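Nonribosomal peptide synthase (PDB 5JJP) probably activates an aliphatic beta-amino acid with ATP as an adenylation enzyme of nonribosomal peptide synthesis. Local coordinates at residues 36-48 and 57-69. Numbering follows the deposited sequence.
Sequences LAAGKATPDKPAI and LRFVSYRQLEAQA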
ATOM      1  N   LEU A  36       7.368  11.790   3.950  1.00 15.98           N
ATOM      2  CA  LEU A  36       7.219  13.229   3.850  1.00 17.46           C
ATOM      3  C   LEU A  36       8.511  13.949   3.535  1.00 17.22           C
ATOM      4  O   LEU A  36       8.471  15.137   3.334  1.00 15.79           O
ATOM      5  CB  LEU A  36       6.616  13.806   5.154  1.00 17.36           C
ATOM      6  CG  LEU A  36       5.148  13.430   5.242  1.00 19.53           C
ATOM      7  CD1 LEU A  36       4.679  13.672   6.621  1.00 22.24           C
ATOM      8  CD2 LEU A  36       4.310  14.249   4.302  1.00 21.03           C
ATOM      9  N   ALA A  37       9.612  13.218   3.423  1.00 17.10           N
ATOM     10  CA  ALA A  37      10.884  13.851   3.183  1.00 17.29           C
ATOM     11  C   ALA A  37      10.952  14.626   1.861  1.00 17.05           C
ATOM     12  O   ALA A  37      11.251  15.792   1.869  1.00 17.62           O
ATOM     13  CB  ALA A  37      12.002  12.837   3.243  1.00 17.67           C
ATOM     14  N   ALA A  38      10.574  14.009   0.755  1.00 18.35           N
ATOM     15  CA  ALA A  38      10.607  14.693  -0.540  1.00 19.56           C
ATOM     16  C   ALA A  38       9.768  15.961  -0.559  1.00 20.15           C
ATOM     17  O   ALA A  38      10.132  16.949  -1.210  1.00 20.20           O
ATOM     18  CB  ALA A  38      10.164  13.773  -1.677  1.00 18.98           C
ATOM     19  N   GLY A  39       8.664  15.932   0.155  1.00 19.85           N
ATOM     20  CA  GLY A  39       7.772  17.058   0.193  1.00 22.43           C
ATOM     21  C   GLY A  39       8.310  18.271   0.923  1.00 21.89           C
ATOM     22  O   GLY A  39       7.834  19.364   0.723  1.00 22.39           O
ATOM     23  N   LYS A  40       9.283  18.076   1.788  1.00 22.95           N
ATOM     24  CA  LYS A  40       9.964  19.206   2.403  1.00 22.71           C
ATOM     25  C   LYS A  40      10.435  20.275   1.388  1.00 24.92           C
ATOM     26  O   LYS A  40      10.523  21.450   1.717  1.00 23.80           O
ATOM     27  CB  LYS A  40      11.203  18.734   3.153  1.00 23.57           C
ATOM     28  CG  LYS A  40      10.971  17.819   4.346  1.00 24.09           C
ATOM     29  CD  LYS A  40       9.983  18.429   5.309  1.00 25.16           C
ATOM     30  CE  LYS A  40       9.892  17.633   6.595  1.00 25.18           C
ATOM     31  NZ  LYS A  40       8.857  18.287   7.421  1.00 25.02           N
ATOM     32  N   ALA A  41      10.794  19.862   0.177  1.00 24.01           N
ATOM     33  CA  ALA A  41      11.241  20.789  -0.821  1.00 23.08           C
ATOM     34  C   ALA A  41      10.070  21.588  -1.413  1.00 23.21           C
ATOM     35  O   ALA A  41      10.294  22.619  -2.066  1.00 20.73           O
ATOM     36  CB  ALA A  41      11.993  20.029  -1.915  1.00 22.71           C
ATOM     37  N   THR A  42       8.840  21.100  -1.202  1.00 21.78           N
ATOM     38  CA  THR A  42       7.636  21.680  -1.813  1.00 20.34           C
ATOM     39  C   THR A  42       6.499  21.698  -0.818  1.00 21.48           C
ATOM     40  O   THR A  42       5.429  21.129  -1.078  1.00 18.08           O
ATOM     41  CB  THR A  42       7.174  20.893  -3.085  1.00 21.58           C
ATOM     42  OG1 THR A  42       6.861  19.519  -2.758  1.00 22.21           O
ATOM     43  CG2 THR A  42       8.262  20.917  -4.189  1.00 20.58           C
ATOM     44  N   PRO A  43       6.696  22.398   0.327  1.00 23.19           N
ATOM     45  CA  PRO A  43       5.655  22.413   1.368  1.00 22.16           C
ATOM     46  C   PRO A  43       4.279  22.865   0.922  1.00 21.87           C
ATOM     47  O   PRO A  43       3.275  22.436   1.491  1.00 18.57           O
ATOM     48  CB  PRO A  43       6.194  23.381   2.435  1.00 22.29           C
ATOM     49  CG  PRO A  43       7.540  23.814   1.976  1.00 23.70           C
ATOM     50  CD  PRO A  43       7.672  23.488   0.523  1.00 24.62           C
ATOM     51  N   ASP A  44       4.207  23.738  -0.064  1.00 22.03           N
ATOM     52  CA  ASP A  44       2.898  24.290  -0.382  1.00 24.94           C
ATOM     53  C   ASP A  44       2.251  23.627  -1.570  1.00 22.41           C
ATOM     54  O   ASP A  44       1.118  23.929  -1.878  1.00 25.16           O
ATOM     55  CB  ASP A  44       3.011  25.801  -0.591  1.00 30.02           C
ATOM     56  CG  ASP A  44       3.431  26.539   0.693  1.00 35.06           C
ATOM     57  OD1 ASP A  44       2.861  26.281   1.785  1.00 36.40           O
ATOM     58  OD2 ASP A  44       4.313  27.414   0.583  1.00 46.70           O
ATOM     59  N   LYS A  45       2.962  22.723  -2.230  1.00 21.89           N
ATOM     60  CA  LYS A  45       2.377  21.856  -3.258  1.00 24.68           C
ATOM     61  C   LYS A  45       1.265  21.000  -2.675  1.00 25.85           C
ATOM     62  O   LYS A  45       1.335  20.606  -1.519  1.00 27.72           O
ATOM     63  CB  LYS A  45       3.459  20.926  -3.813  1.00 27.62           C
ATOM     64  CG  LYS A  45       2.991  19.837  -4.769  1.00 31.50           C
ATOM     65  CD  LYS A  45       4.152  18.926  -5.117  1.00 34.20           C
ATOM     66  CE  LYS A  45       4.102  18.349  -6.537  1.00 35.33           C
ATOM     67  NZ  LYS A  45       3.038  17.400  -6.922  1.00 40.04           N
ATOM     68  N   PRO A  46       0.233  20.685  -3.477  1.00 24.45           N
ATOM     69  CA  PRO A  46      -0.798  19.758  -3.047  1.00 21.86           C
ATOM     70  C   PRO A  46      -0.278  18.317  -2.841  1.00 22.04           C
ATOM     71  O   PRO A  46       0.323  17.749  -3.728  1.00 22.59           O
ATOM     72  CB  PRO A  46      -1.820  19.802  -4.185  1.00 22.44           C
ATOM     73  CG  PRO A  46      -1.550  21.097  -4.893  1.00 23.49           C
ATOM     74  CD  PRO A  46      -0.075  21.297  -4.779  1.00 23.43           C
ATOM     75  N   ALA A  47      -0.572  17.748  -1.677  1.00 20.17           N
ATOM     76  CA  ALA A  47      -0.183  16.384  -1.301  1.00 18.61           C
ATOM     77  C   ALA A  47      -1.326  15.471  -1.577  1.00 16.72           C
ATOM     78  O   ALA A  47      -1.149  14.394  -2.130  1.00 17.52           O
ATOM     79  CB  ALA A  47       0.163  16.341   0.183  1.00 18.38           C
ATOM     80  N   ILE A  48      -2.505  15.921  -1.174  1.00 16.68           N
ATOM     81  CA  ILE A  48      -3.770  15.243  -1.401  1.00 16.69           C
ATOM     82  C   ILE A  48      -4.795  16.173  -2.018  1.00 17.41           C
ATOM     83  O   ILE A  48      -5.048  17.242  -1.511  1.00 16.31           O
ATOM     84  CB  ILE A  48      -4.357  14.723  -0.088  1.00 17.06           C
ATOM     85  CG1 ILE A  48      -3.653  13.426   0.287  1.00 18.41           C
ATOM     86  CG2 ILE A  48      -5.647  13.995  -0.270  1.00 17.17           C
ATOM     87  CD1 ILE A  48      -2.496  13.439   1.173  1.00 20.35           C
ATOM     88  N   LEU A  57     -13.006  20.847  -6.264  1.00 31.28           N
ATOM     89  CA  LEU A  57     -11.916  20.141  -5.582  1.00 34.44           C
ATOM     90  C   LEU A  57     -11.248  20.954  -4.492  1.00 37.82           C
ATOM     91  O   LEU A  57     -11.188  22.182  -4.577  1.00 38.67           O
ATOM     92  CB  LEU A  57     -10.849  19.664  -6.560  1.00 31.84           C
ATOM     93  CG  LEU A  57     -11.341  18.678  -7.611  1.00 33.18           C
ATOM     94  CD1 LEU A  57     -10.218  18.425  -8.596  1.00 38.07           C
ATOM     95  CD2 LEU A  57     -11.852  17.359  -7.024  1.00 33.42           C
ATOM     96  N   ARG A  58     -10.749  20.237  -3.474  1.00 37.39           N
ATOM     97  CA  ARG A  58     -10.029  20.799  -2.337  1.00 39.01           C
ATOM     98  C   ARG A  58      -8.626  20.234  -2.403  1.00 34.60           C
ATOM     99  O   ARG A  58      -8.445  19.135  -2.882  1.00 32.04           O
ATOM    100  CB  ARG A  58     -10.677  20.351  -1.021  1.00 46.62           C
ATOM    101  CG  ARG A  58      -9.947  20.758   0.267  1.00 54.97           C
ATOM    102  CD  ARG A  58     -10.445  19.942   1.452  1.00 62.42           C
ATOM    103  NE  ARG A  58     -11.870  20.187   1.701  1.00 73.75           N
ATOM    104  CZ  ARG A  58     -12.729  19.271   2.152  1.00 86.58           C
ATOM    105  NH1 ARG A  58     -12.331  18.023   2.391  1.00 88.18           N
ATOM    106  NH2 ARG A  58     -14.012  19.595   2.338  1.00 88.00           N
ATOM    107  N   PHE A  59      -7.624  20.983  -1.947  1.00 35.99           N
ATOM    108  CA  PHE A  59      -6.215  20.535  -1.962  1.00 36.37           C
ATOM    109  C   PHE A  59      -5.727  20.576  -0.514  1.00 32.38           C
ATOM    110  O   PHE A  59      -6.028  21.511   0.212  1.00 31.43           O
ATOM    111  CB  PHE A  59      -5.331  21.447  -2.896  1.00 40.70           C
ATOM    112  CG  PHE A  59      -5.920  21.678  -4.299  1.00 47.23           C
ATOM    113  CD1 PHE A  59      -6.897  22.663  -4.520  1.00 52.19           C
ATOM    114  CD2 PHE A  59      -5.511  20.907  -5.403  1.00 49.19           C
ATOM    115  CE1 PHE A  59      -7.444  22.865  -5.794  1.00 52.59           C
ATOM    116  CE2 PHE A  59      -6.055  21.111  -6.679  1.00 49.09           C
ATOM    117  CZ  PHE A  59      -7.017  22.088  -6.871  1.00 50.59           C
ATOM    118  N   VAL A  60      -4.967  19.582  -0.086  1.00 26.58           N
ATOM    119  CA  VAL A  60      -4.250  19.702   1.158  1.00 23.74           C
ATOM    120  C   VAL A  60      -2.766  19.672   0.818  1.00 21.03           C
ATOM    121  O   VAL A  60      -2.284  18.730   0.195  1.00 20.57           O
ATOM    122  CB  VAL A  60      -4.646  18.563   2.134  1.00 23.08           C
ATOM    123  CG1 VAL A  60      -3.861  18.707   3.426  1.00 23.87           C
ATOM    124  CG2 VAL A  60      -6.143  18.636   2.444  1.00 21.49           C
ATOM    125  N   SER A  61      -2.040  20.703   1.207  1.00 18.08           N
ATOM    126  CA  SER A  61      -0.635  20.754   0.899  1.00 17.06           C
ATOM    127  C   SER A  61       0.184  19.831   1.796  1.00 16.23           C
ATOM    128  O   SER A  61      -0.258  19.437   2.843  1.00 15.70           O
ATOM    129  CB  SER A  61      -0.089  22.195   1.007  1.00 15.77           C
ATOM    130  OG  SER A  61      -0.123  22.618   2.344  1.00 16.85           O
ATOM    131  N   TYR A  62       1.415  19.529   1.364  1.00 16.83           N
ATOM    132  CA  TYR A  62       2.356  18.825   2.179  1.00 16.33           C
ATOM    133  C   TYR A  62       2.426  19.426   3.552  1.00 18.60           C
ATOM    134  O   TYR A  62       2.358  18.705   4.552  1.00 19.00           O
ATOM    135  CB  TYR A  62       3.753  18.811   1.529  1.00 15.29           C
ATOM    136  CG  TYR A  62       3.859  17.671   0.565  1.00 14.25           C
ATOM    137  CD1 TYR A  62       4.225  16.405   1.032  1.00 14.49           C
ATOM    138  CD2 TYR A  62       3.460  17.783  -0.736  1.00 12.59           C
ATOM    139  CE1 TYR A  62       4.239  15.319   0.198  1.00 13.16           C
ATOM    140  CE2 TYR A  62       3.513  16.708  -1.572  1.00 12.64           C
ATOM    141  CZ  TYR A  62       3.915  15.460  -1.073  1.00 12.62           C
ATOM    142  OH  TYR A  62       3.992  14.352  -1.861  1.00 11.53           O
ATOM    143  N   ARG A  63       2.509  20.750   3.617  1.00 19.67           N
ATOM    144  CA  ARG A  63       2.687  21.419   4.894  1.00 20.24           C
ATOM    145  C   ARG A  63       1.464  21.233   5.768  1.00 19.89           C
ATOM    146  O   ARG A  63       1.612  20.961   6.976  1.00 17.35           O
ATOM    147  CB  ARG A  63       2.941  22.899   4.717  1.00 22.65           C
ATOM    148  CG  ARG A  63       3.158  23.634   6.026  1.00 25.68           C
ATOM    149  CD  ARG A  63       3.100  25.148   5.866  1.00 27.90           C
ATOM    150  NE  ARG A  63       3.881  25.670   4.759  1.00 29.71           N
ATOM    151  CZ  ARG A  63       5.172  26.014   4.792  1.00 30.99           C
ATOM    152  NH1 ARG A  63       5.910  25.819   5.873  1.00 30.33           N
ATOM    153  NH2 ARG A  63       5.737  26.551   3.691  1.00 32.81           N
ATOM    154  N   GLN A  64       0.287  21.393   5.160  1.00 18.17           N
ATOM    155  CA  GLN A  64      -0.933  21.197   5.866  1.00 20.42           C
ATOM    156  C   GLN A  64      -1.100  19.757   6.325  1.00 21.02           C
ATOM    157  O   GLN A  64      -1.672  19.529   7.366  1.00 22.55           O
ATOM    158  CB  GLN A  64      -2.154  21.555   5.013  1.00 21.72           C
ATOM    159  CG  GLN A  64      -2.225  23.034   4.735  1.00 24.26           C
ATOM    160  CD  GLN A  64      -3.292  23.408   3.734  1.00 23.39           C
ATOM    161  OE1 GLN A  64      -3.463  22.756   2.702  1.00 23.24           O
ATOM    162  NE2 GLN A  64      -3.938  24.529   3.984  1.00 22.48           N
ATOM    163  N   LEU A  65      -0.669  18.801   5.506  1.00 21.21           N
ATOM    164  CA  LEU A  65      -0.875  17.403   5.835  1.00 21.77           C
ATOM    165  C   LEU A  65      -0.027  17.065   7.065  1.00 20.91           C
ATOM    166  O   LEU A  65      -0.502  16.421   7.961  1.00 20.00           O
ATOM    167  CB  LEU A  65      -0.503  16.517   4.641  1.00 20.58           C
ATOM    168  CG  LEU A  65      -0.613  15.003   4.820  1.00 21.58           C
ATOM    169  CD1 LEU A  65      -2.015  14.554   5.153  1.00 21.40           C
ATOM    170  CD2 LEU A  65      -0.174  14.343   3.528  1.00 22.33           C
ATOM    171  N   GLU A  66       1.206  17.552   7.109  1.00 19.97           N
ATOM    172  CA  GLU A  66       2.023  17.362   8.278  1.00 20.65           C
ATOM    173  C   GLU A  66       1.458  18.027   9.494  1.00 21.09           C
ATOM    174  O   GLU A  66       1.560  17.489  10.590  1.00 20.08           O
ATOM    175  CB  GLU A  66       3.408  17.911   8.069  1.00 22.67           C
ATOM    176  CG  GLU A  66       4.203  17.143   7.072  1.00 26.81           C
ATOM    177  CD  GLU A  66       5.676  17.256   7.316  1.00 30.32           C
ATOM    178  OE1 GLU A  66       6.379  17.804   6.451  1.00 30.64           O
ATOM    179  OE2 GLU A  66       6.095  16.865   8.419  1.00 37.54           O
ATOM    180  N   ALA A  67       0.939  19.252   9.342  1.00 21.94           N
ATOM    181  CA  ALA A  67       0.370  19.961  10.498  1.00 20.85           C
ATOM    182  C   ALA A  67      -0.776  19.118  11.066  1.00 19.22           C
ATOM    183  O   ALA A  67      -0.927  18.978  12.287  1.00 16.46           O
ATOM    184  CB  ALA A  67      -0.120  21.369  10.119  1.00 20.95           C
ATOM    185  N   GLN A  68      -1.599  18.589  10.173  1.00 18.43           N
ATOM    186  CA  GLN A  68      -2.744  17.816  10.628  1.00 19.53           C
ATOM    187  C   GLN A  68      -2.263  16.473  11.293  1.00 18.92           C
ATOM    188  O   GLN A  68      -2.766  16.100  12.361  1.00 17.32           O
ATOM    189  CB  GLN A  68      -3.712  17.580   9.478  1.00 21.47           C
ATOM    190  CG  GLN A  68      -5.005  16.909   9.875  1.00 22.12           C
ATOM    191  CD  GLN A  68      -5.973  17.840  10.578  1.00 26.19           C
ATOM    192  OE1 GLN A  68      -5.615  18.558  11.506  1.00 31.24           O
ATOM    193  NE2 GLN A  68      -7.235  17.822  10.143  1.00 28.51           N
ATOM    194  N   ALA A  69      -1.262  15.815  10.701  1.00 16.44           N
ATOM    195  CA  ALA A  69      -0.654  14.650  11.297  1.00 16.87           C
ATOM    196  C   ALA A  69      -0.149  14.941  12.705  1.00 17.26           C
ATOM    197  O   ALA A  69      -0.362  14.151  13.643  1.00 15.55           O
ATOM    198  CB  ALA A  69       0.480  14.129  10.444  1.00 16.78           C
TER
HETATM  199  O   HOH W   1       6.703  17.144   3.744  1.00 21.85           O
HETATM  200  O   HOH W   2       0.147  25.290   2.510  1.00 24.91           O
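Tyr62 reaches from the first turn of its helix into the 36-48 segment. Its CB lies 3.7 Å from Pro43 O; CG sits between Ala47 CB and Gly39 CA; CD1 meets Leu36 CD2 and Gly39 CA, CE1 Gly39 CA; CD2 meets Lys45 O near the ring plane, CE2 Ala47 CA and CB, CZ Ala47 CB. Ala47 needs only its methyl for a CH-pi contact over the ring centre; Gly39 CA makes another on the opposite face, where a CB would hit CD1. OH hydrogen-bonds with Ala246 O and Leu242 O, one proton serving both.

Ala47 N and Ile48 N both bond to Val60 O, a classic beta bulge. In a capping box, Ser61's short hydroxyl accepts from Gln64 N, and Gln64 OE1 from Ser61 N. Tyr62 N donates to Lys45 O (3.1 Å), Arg63 N to Pro43 O (2.8 Å). Arg63, bent at chi3 (-47°), lays its guanidinium over Pro43 CB while NE donates to Asp44 OD1.

Long Lys40 and Glu66 meet beside Leu36, NZ on the syn side of OE1 at 2.7 Å; OE2 pairs with Arg32. With an alanine here, Lys40 and Arg32 would probably lose their shared carboxylate, and Leu36 CD1 the CG it packs against. Carbons clasp the ring, carbonyls grip the helix start and salt bridges the rim, tying helix 62-77 to segment 36-48.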